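Glucose 1-dehydrogenase (Haloferax mediterranei, PDB 2B5W) oxidises D-glucose to D-glucono-1,5-lactone, and several other aldose sugars likewise, with zinc as cofactor, passing the electrons to NADP(+) in preference to NAD(+). Local coordinates at residues N201-G206 against T224-R229. The protein carries 1 engineered substitution. Residues are numbered along the deposited sequence; the frame is centred on the assembly and turned at random.
With NAP (NADP nicotinamide-adenine-dinucleotide phosphate), chain I.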
loop_
_atom_site.group_PDB
_atom_site.type_symbol
_atom_site.label_atom_id
_atom_site.label_comp_id
_atom_site.label_asym_id
_atom_site.label_seq_id
_atom_site.Cartn_x
_atom_site.Cartn_y
_atom_site.Cartn_z
ATOM N N ASN A 201 -20.978 3.248 -7.387
ATOM C CA ASN A 201 -21.590 3.582 -6.097
ATOM C C ASN A 201 -20.619 4.391 -5.254
ATOM O O ASN A 201 -19.500 3.946 -4.971
ATOM C CB ASN A 201 -22.009 2.331 -5.347
ATOM C CG ASN A 201 -22.980 1.507 -6.126
ATOM O OD1 ASN A 201 -22.690 0.369 -6.508
ATOM N ND2 ASN A 201 -24.106 2.082 -6.421
ATOM N N LEU A 202 -21.022 5.609 -4.925
ATOM C CA LEU A 202 -20.212 6.541 -4.161
ATOM C C LEU A 202 -20.798 6.858 -2.773
ATOM O O LEU A 202 -22.014 6.981 -2.597
ATOM C CB LEU A 202 -20.029 7.842 -4.955
ATOM C CG LEU A 202 -19.435 7.729 -6.343
ATOM C CD1 LEU A 202 -19.577 9.097 -7.053
ATOM C CD2 LEU A 202 -18.032 7.220 -6.301
ATOM N N TYR A 203 -19.905 7.092 -1.825
ATOM C CA TYR A 203 -20.247 7.290 -0.411
ATOM C C TYR A 203 -19.331 8.355 0.155
ATOM O O TYR A 203 -18.180 8.452 -0.261
ATOM C CB TYR A 203 -20.064 5.975 0.314
ATOM C CG TYR A 203 -20.935 4.856 -0.208
ATOM C CD1 TYR A 203 -20.522 4.066 -1.259
ATOM C CD2 TYR A 203 -22.156 4.541 0.407
ATOM C CE1 TYR A 203 -21.281 3.027 -1.757
ATOM C CE2 TYR A 203 -22.920 3.493 -0.080
ATOM C CZ TYR A 203 -22.491 2.751 -1.166
ATOM O OH TYR A 203 -23.240 1.710 -1.663
ATOM N N CYS A 204 -19.806 9.165 1.087
ATOM C CA CYS A 204 -18.962 10.176 1.719
ATOM C C CYS A 204 -19.311 10.293 3.209
ATOM O O CYS A 204 -20.469 10.407 3.555
ATOM C CB CYS A 204 -19.047 11.516 1.026
ATOM S SG CYS A 204 -18.045 12.815 1.702
ATOM N N LEU A 205 -18.292 10.217 4.048
ATOM C CA LEU A 205 -18.435 10.251 5.509
ATOM C C LEU A 205 -18.340 11.663 6.047
ATOM O O LEU A 205 -17.395 12.400 5.760
ATOM C CB LEU A 205 -17.323 9.425 6.155
ATOM C CG LEU A 205 -17.490 9.101 7.652
ATOM C CD1 LEU A 205 -18.369 7.885 7.810
ATOM C CD2 LEU A 205 -16.109 8.895 8.303
ATOM N N GLY A 206 -19.284 12.021 6.921
ATOM C CA GLY A 206 -19.264 13.278 7.647
ATOM C C GLY A 206 -19.914 13.067 9.018
ATOM O O GLY A 206 -20.235 11.935 9.356
ATOM N N THR A 224 -24.030 8.633 -1.383
ATOM C CA THR A 224 -24.675 8.414 -0.107
ATOM C C THR A 224 -23.894 9.057 1.016
ATOM O O THR A 224 -22.678 8.804 1.199
ATOM C CB THR A 224 -24.794 6.909 0.159
ATOM O OG1 THR A 224 -25.688 6.290 -0.779
ATOM C CG2 THR A 224 -25.360 6.653 1.566
ATOM N N TYR A 225 -24.588 9.853 1.824
ATOM C CA TYR A 225 -24.036 10.481 3.007
ATOM C C TYR A 225 -24.027 9.515 4.180
ATOM O O TYR A 225 -25.064 8.944 4.545
ATOM C CB TYR A 225 -24.790 11.792 3.369
ATOM C CG TYR A 225 -24.473 12.336 4.746
ATOM C CD1 TYR A 225 -23.168 12.638 5.127
ATOM C CD2 TYR A 225 -25.474 12.547 5.709
ATOM C CE1 TYR A 225 -22.871 13.123 6.391
ATOM C CE2 TYR A 225 -25.180 13.021 6.949
ATOM C CZ TYR A 225 -23.873 13.318 7.312
ATOM O OH TYR A 225 -23.570 13.806 8.552
ATOM N N VAL A 226 -22.840 9.268 4.709
ATOM C CA VAL A 226 -22.641 8.386 5.862
ATOM C C VAL A 226 -22.243 9.240 7.046
ATOM O O VAL A 226 -21.174 9.836 7.118
ATOM C CB VAL A 226 -21.579 7.272 5.575
ATOM C CG1 VAL A 226 -21.488 6.321 6.778
ATOM C CG2 VAL A 226 -21.925 6.530 4.331
ATOM N N ASP A 227 -23.155 9.327 8.017
ATOM C CA ASP A 227 -22.901 10.053 9.223
ATOM C C ASP A 227 -22.208 9.114 10.189
ATOM O O ASP A 227 -22.774 8.109 10.559
ATOM C CB ASP A 227 -24.250 10.504 9.800
ATOM C CG ASP A 227 -24.132 11.268 11.075
ATOM O OD1 ASP A 227 -23.051 11.400 11.706
ATOM O OD2 ASP A 227 -25.166 11.859 11.535
ATOM N N SER A 228 -20.972 9.432 10.535
ATOM C CA SER A 228 -20.125 8.567 11.340
ATOM C C SER A 228 -20.626 8.395 12.771
ATOM O O SER A 228 -20.223 7.470 13.459
ATOM C CB SER A 228 -18.713 9.100 11.385
ATOM O OG SER A 228 -18.581 10.339 12.030
ATOM N N ARG A 229 -21.470 9.319 13.211
ATOM C CA ARG A 229 -22.123 9.202 14.535
ATOM C C ARG A 229 -23.163 8.085 14.565
ATOM O O ARG A 229 -23.503 7.553 15.621
ATOM C CB ARG A 229 -22.743 10.536 14.886
ATOM C CG ARG A 229 -21.728 11.697 14.972
ATOM C CD ARG A 229 -22.342 13.038 15.108
ATOM N NE ARG A 229 -23.204 13.306 13.969
ATOM C CZ ARG A 229 -24.062 14.304 13.902
ATOM N NH1 ARG A 229 -24.160 15.169 14.896
ATOM N NH2 ARG A 229 -24.801 14.451 12.812
HETATM P PA NAP I . -11.067 20.010 6.690
HETATM O O1A NAP I . -10.712 20.257 8.078
HETATM O O2A NAP I . -11.760 21.203 6.017
HETATM O O5B NAP I . -12.036 18.773 6.558
HETATM C C5B NAP I . -11.978 17.628 7.366
HETATM C C4B NAP I . -13.429 17.203 7.431
HETATM O O4B NAP I . -13.473 15.922 8.020
HETATM C C3B NAP I . -14.313 18.145 8.270
HETATM O O3B NAP I . -15.403 18.678 7.536
HETATM C C2B NAP I . -14.780 17.264 9.430
HETATM O O2B NAP I . -16.138 17.435 9.800
HETATM C C1B NAP I . -14.583 15.869 8.888
HETATM N N9A NAP I . -14.309 14.921 9.951
HETATM C C8A NAP I . -13.268 14.967 10.849
HETATM N N7A NAP I . -13.376 13.909 11.676
HETATM C C5A NAP I . -14.512 13.212 11.338
HETATM C C6A NAP I . -15.135 12.060 11.830
HETATM N N6A NAP I . -14.681 11.393 12.912
HETATM N N1A NAP I . -16.289 11.608 11.233
HETATM C C2A NAP I . -16.827 12.255 10.141
HETATM N N3A NAP I . -16.226 13.399 9.644
HETATM C C4A NAP I . -15.087 13.852 10.222
HETATM O O3 NAP I . -9.764 19.795 5.799
HETATM P PN NAP I . -9.569 19.647 4.199
HETATM O O1N NAP I . -10.714 18.942 3.553
HETATM O O2N NAP I . -9.026 20.896 3.576
HETATM O O5D NAP I . -8.409 18.591 4.504
HETATM C C5D NAP I . -8.720 17.259 4.863
HETATM C C4D NAP I . -7.498 16.558 5.451
HETATM O O4D NAP I . -6.514 16.448 4.419
HETATM C C3D NAP I . -6.838 17.320 6.604
HETATM O O3D NAP I . -6.427 16.434 7.625
HETATM C C2D NAP I . -5.648 17.994 5.928
HETATM O O2D NAP I . -4.594 18.347 6.785
HETATM C C1D NAP I . -5.260 16.933 4.899
HETATM N N1N NAP I . -4.567 17.414 3.698
HETATM C C2N NAP I . -3.490 16.670 3.324
HETATM C C3N NAP I . -2.829 16.977 2.169
HETATM C C7N NAP I . -1.775 15.998 1.744
HETATM O O7N NAP I . -1.017 16.481 0.682
HETATM N N7N NAP I . -1.647 14.804 2.386
HETATM C C4N NAP I . -3.199 18.067 1.370
HETATM C C5N NAP I . -4.307 18.809 1.759
HETATM C C6N NAP I . -5.010 18.458 2.920
HETATM P P2B NAP I . -16.597 18.521 10.961
HETATM O O1X NAP I . -16.371 19.880 10.541
HETATM O O2X NAP I . -18.086 18.175 11.164
HETATM O O3X NAP I . -15.814 18.231 12.246
#
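L205 and V226 pair across two neighbouring parallel strands of the Rossmann fold, 201-206 and the outermost strand 224-227, joined through helix 213-220 as a beta-alpha-beta crossover. Four backbone hydrogen bonds zip the strands, beginning with T224 N to L202 O, and S228 N, just past the strand end, adds a fifth on G206 O. On one face, the Y203 ring lies alongside T224, CD2 3.6 Å from T224 CB, and Y203 OH bonds to E241. Farther along, L205 CG stands anti to its backbone N (chi1 -167°), and chi2 of 84° then sets CD1 3.6 Å from V226 CG1 while CD2 faces the adenine. On the other face, the Y225 ring reaches along G206, CE1 3.8 Å from G206 CA, and its OH bonds to R208 O. D227 lies just beyond: R229 grips it side-on, NE bonding the syn lone pair of OD1 almost straight (N-H...O 177°) and NH2 completing the salt bridge at OD2, while R229 N closes an Asx turn on OD1 from above the carboxylate plane. With D227 cut back to an alanine, that turn would probably come undone and R229 NE lose its acceptor, though NH2 could still pair with D209. Between D227 and R229, S228 OG donates to adenine N1A of NADP at 2.7 Å.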